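Local coordinates for replicative DNA helicase (Nostoc punctiforme, PDB 4O1R), which carries an intein that probably excises itself from the helicase precursor by protein splicing, joining the flanking polypeptides, at residues L66-R71 and D105-E110. Residues are numbered along the deposited sequence; the frame is centred on the assembly and turned at random.
Sequences LGRKIR and DIYWDE. Unlike the reference sequence in segment 105-110: I106 (reference Val).
The carboxylate of D109 receives the backbone N-H of L66: L66 N to D109 OD2 is 3.1 Å with an N-H...O angle of 154°, and OD2 accepts it on its syn lone pair. CG of D109 stands anti to its backbone N (chi1 -157°), which carries the carboxylate off strand 106-126 to the turn at 66-68. In one of the two conformers of Y107, the same OD2 takes a second bond, from Y107 OH at 3.3 Å, arriving 58° out of the carboxylate plane; T64 OG1 supplies another. That conformer also sets Y107 OH over one face of the R68 guanidinium, near its centre, 3.4 Å from R68 CZ. R68 CZ lies in the plane of the Y107 ring, at its edge, so the contact is not a cation-pi stack. R68 NH1 is held by the carbonyls of N137 and P99, which helps to fix that face. L66 lies obliquely to the phenol ring, but both residues have two conformers and their closest separations are too short to trust. An alanine at D109 would probably leave the L66 N-H, the T64 hydroxyl and the Y107 hydroxyl without the acceptor they share. Gathering L66 N, T64 OG1 and, in this conformer, Y107 OH, the buried D109 ties the turn between strands 57-64 and 69-72 of this intein fold to strand 106-126, and its charged form would be expected to be stabilised.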
loop_
_atom_site.group_PDB
_atom_site.type_symbol
_atom_site.label_atom_id
_atom_site.label_comp_id
_atom_site.label_asym_id
_atom_site.label_seq_id
_atom_site.Cartn_x
_atom_site.Cartn_y
_atom_site.Cartn_z
ATOM N N LEU A 66 7.294 12.361 6.712
ATOM C CA LEU A 66 8.331 11.508 7.315
ATOM C C LEU A 66 9.266 10.918 6.280
ATOM O O LEU A 66 10.274 10.285 6.630
ATOM C CB LEU A 66 7.704 10.356 8.096
ATOM C CG LEU A 66 7.036 10.672 9.431
ATOM C CD1 LEU A 66 6.613 9.381 10.011
ATOM C CD2 LEU A 66 7.955 11.361 10.408
ATOM N N GLY A 67 8.918 11.090 5.006
ATOM C CA GLY A 67 9.764 10.647 3.902
ATOM C C GLY A 67 9.366 9.334 3.267
ATOM O O GLY A 67 10.086 8.822 2.402
ATOM N N ARG A 68 8.219 8.783 3.651
ATOM C CA ARG A 68 7.740 7.558 3.012
ATOM C C ARG A 68 7.258 7.886 1.609
ATOM O O ARG A 68 6.811 9.001 1.351
ATOM C CB ARG A 68 6.663 6.910 3.860
ATOM C CG ARG A 68 7.188 6.736 5.278
ATOM C CD ARG A 68 6.744 5.495 5.927
ATOM N NE ARG A 68 7.162 5.511 7.328
ATOM C CZ ARG A 68 6.540 4.841 8.292
ATOM N NH1 ARG A 68 5.468 4.093 8.017
ATOM N NH2 ARG A 68 6.998 4.923 9.532
ATOM N N LYS A 69 7.409 6.940 0.693
ATOM C CA LYS A 69 7.166 7.211 -0.719
ATOM C C LYS A 69 6.624 5.953 -1.362
ATOM O O LYS A 69 7.095 4.848 -1.063
ATOM C CB LYS A 69 8.488 7.567 -1.406
ATOM C CG LYS A 69 8.358 8.124 -2.807
ATOM C CD LYS A 69 9.729 8.315 -3.438
ATOM C CE LYS A 69 10.472 9.499 -2.859
ATOM N NZ LYS A 69 11.737 9.742 -3.605
ATOM N N ILE A 70 5.650 6.113 -2.249
ATOM C CA ILE A 70 5.095 4.982 -2.976
ATOM C C ILE A 70 4.643 5.453 -4.341
ATOM O O ILE A 70 4.302 6.624 -4.515
ATOM C CB ILE A 70 3.941 4.324 -2.173
ATOM C CG1 ILE A 70 3.563 2.936 -2.720
ATOM C CG2 ILE A 70 2.735 5.275 -2.074
ATOM C CD1 ILE A 70 2.594 2.191 -1.800
ATOM N N ARG A 71 4.647 4.535 -5.302
ATOM C CA ARG A 71 4.163 4.824 -6.656
ATOM C C ARG A 71 2.963 3.948 -6.933
ATOM O O ARG A 71 3.067 2.722 -6.930
ATOM C CB ARG A 71 5.268 4.624 -7.701
ATOM C CG ARG A 71 6.374 5.660 -7.480
ATOM C CD ARG A 71 7.569 5.463 -8.361
ATOM N NE ARG A 71 7.256 5.792 -9.739
ATOM C CZ ARG A 71 7.508 4.999 -10.772
ATOM N NH1 ARG A 71 8.091 3.820 -10.577
ATOM N NH2 ARG A 71 7.189 5.398 -11.997
ATOM N N ASP A 105 0.657 0.060 16.173
ATOM C CA ASP A 105 -0.158 1.259 15.997
ATOM C C ASP A 105 0.120 1.960 14.681
ATOM O O ASP A 105 1.149 1.746 14.025
ATOM C CB ASP A 105 0.074 2.273 17.120
ATOM C CG ASP A 105 -0.387 1.780 18.479
ATOM O OD1 ASP A 105 -0.862 0.630 18.605
ATOM O OD2 ASP A 105 -0.267 2.569 19.432
ATOM N N ILE A 106 -0.816 2.824 14.320
ATOM C CA ILE A 106 -0.652 3.673 13.149
ATOM C C ILE A 106 -0.450 5.134 13.555
ATOM O O ILE A 106 -0.750 5.544 14.686
ATOM C CB ILE A 106 -1.819 3.512 12.112
ATOM C CG1 ILE A 106 -3.173 3.921 12.699
ATOM C CG2 ILE A 106 -1.851 2.087 11.541
ATOM C CD1 ILE A 106 -3.528 5.372 12.480
ATOM N N TYR A 107 0.092 5.911 12.624
ATOM C CA TYR A 107 0.206 7.348 12.780
ATOM C C TYR A 107 -0.302 7.997 11.500
ATOM O O TYR A 107 -0.287 7.389 10.426
ATOM C CB TYR A 107 1.610 7.793 13.206
ATOM C CG TYR A 107 2.574 7.837 12.082
ATOM C CD1 TYR A 107 2.876 9.037 11.458
ATOM C CD2 TYR A 107 3.169 6.675 11.614
ATOM C CE1 TYR A 107 3.739 9.075 10.411
ATOM C CE2 TYR A 107 4.039 6.707 10.567
ATOM C CZ TYR A 107 4.320 7.904 9.965
ATOM O OH TYR A 107 5.193 7.933 8.906
ATOM N N TRP A 108 -0.757 9.236 11.618
ATOM C CA TRP A 108 -1.328 9.960 10.485
ATOM C C TRP A 108 -0.324 10.944 9.917
ATOM O O TRP A 108 -0.156 12.038 10.460
ATOM C CB TRP A 108 -2.577 10.707 10.949
ATOM C CG TRP A 108 -3.648 9.784 11.428
ATOM C CD1 TRP A 108 -3.925 9.453 12.723
ATOM C CD2 TRP A 108 -4.574 9.040 10.617
ATOM N NE1 TRP A 108 -4.973 8.567 12.769
ATOM C CE2 TRP A 108 -5.392 8.298 11.491
ATOM C CE3 TRP A 108 -4.807 8.949 9.235
ATOM C CZ2 TRP A 108 -6.416 7.456 11.035
ATOM C CZ3 TRP A 108 -5.831 8.108 8.786
ATOM C CH2 TRP A 108 -6.623 7.377 9.684
ATOM N N ASP A 109 0.336 10.561 8.830
ATOM C CA ASP A 109 1.396 11.387 8.260
ATOM C C ASP A 109 0.831 12.308 7.184
ATOM O O ASP A 109 -0.108 11.957 6.474
ATOM C CB ASP A 109 2.508 10.507 7.680
ATOM C CG ASP A 109 3.852 11.228 7.579
ATOM O OD1 ASP A 109 3.992 12.380 8.043
ATOM O OD2 ASP A 109 4.770 10.589 7.058
ATOM N N GLU A 110 1.438 13.470 7.044
ATOM C CA GLU A 110 1.023 14.458 6.064
ATOM C C GLU A 110 1.602 14.160 4.680
ATOM O O GLU A 110 2.801 13.870 4.551
ATOM C CB GLU A 110 1.544 15.819 6.535
ATOM C CG GLU A 110 1.074 16.969 5.687
ATOM C CD GLU A 110 1.892 18.219 5.876
ATOM O OE1 GLU A 110 3.135 18.124 5.970
ATOM O OE2 GLU A 110 1.293 19.297 5.874
#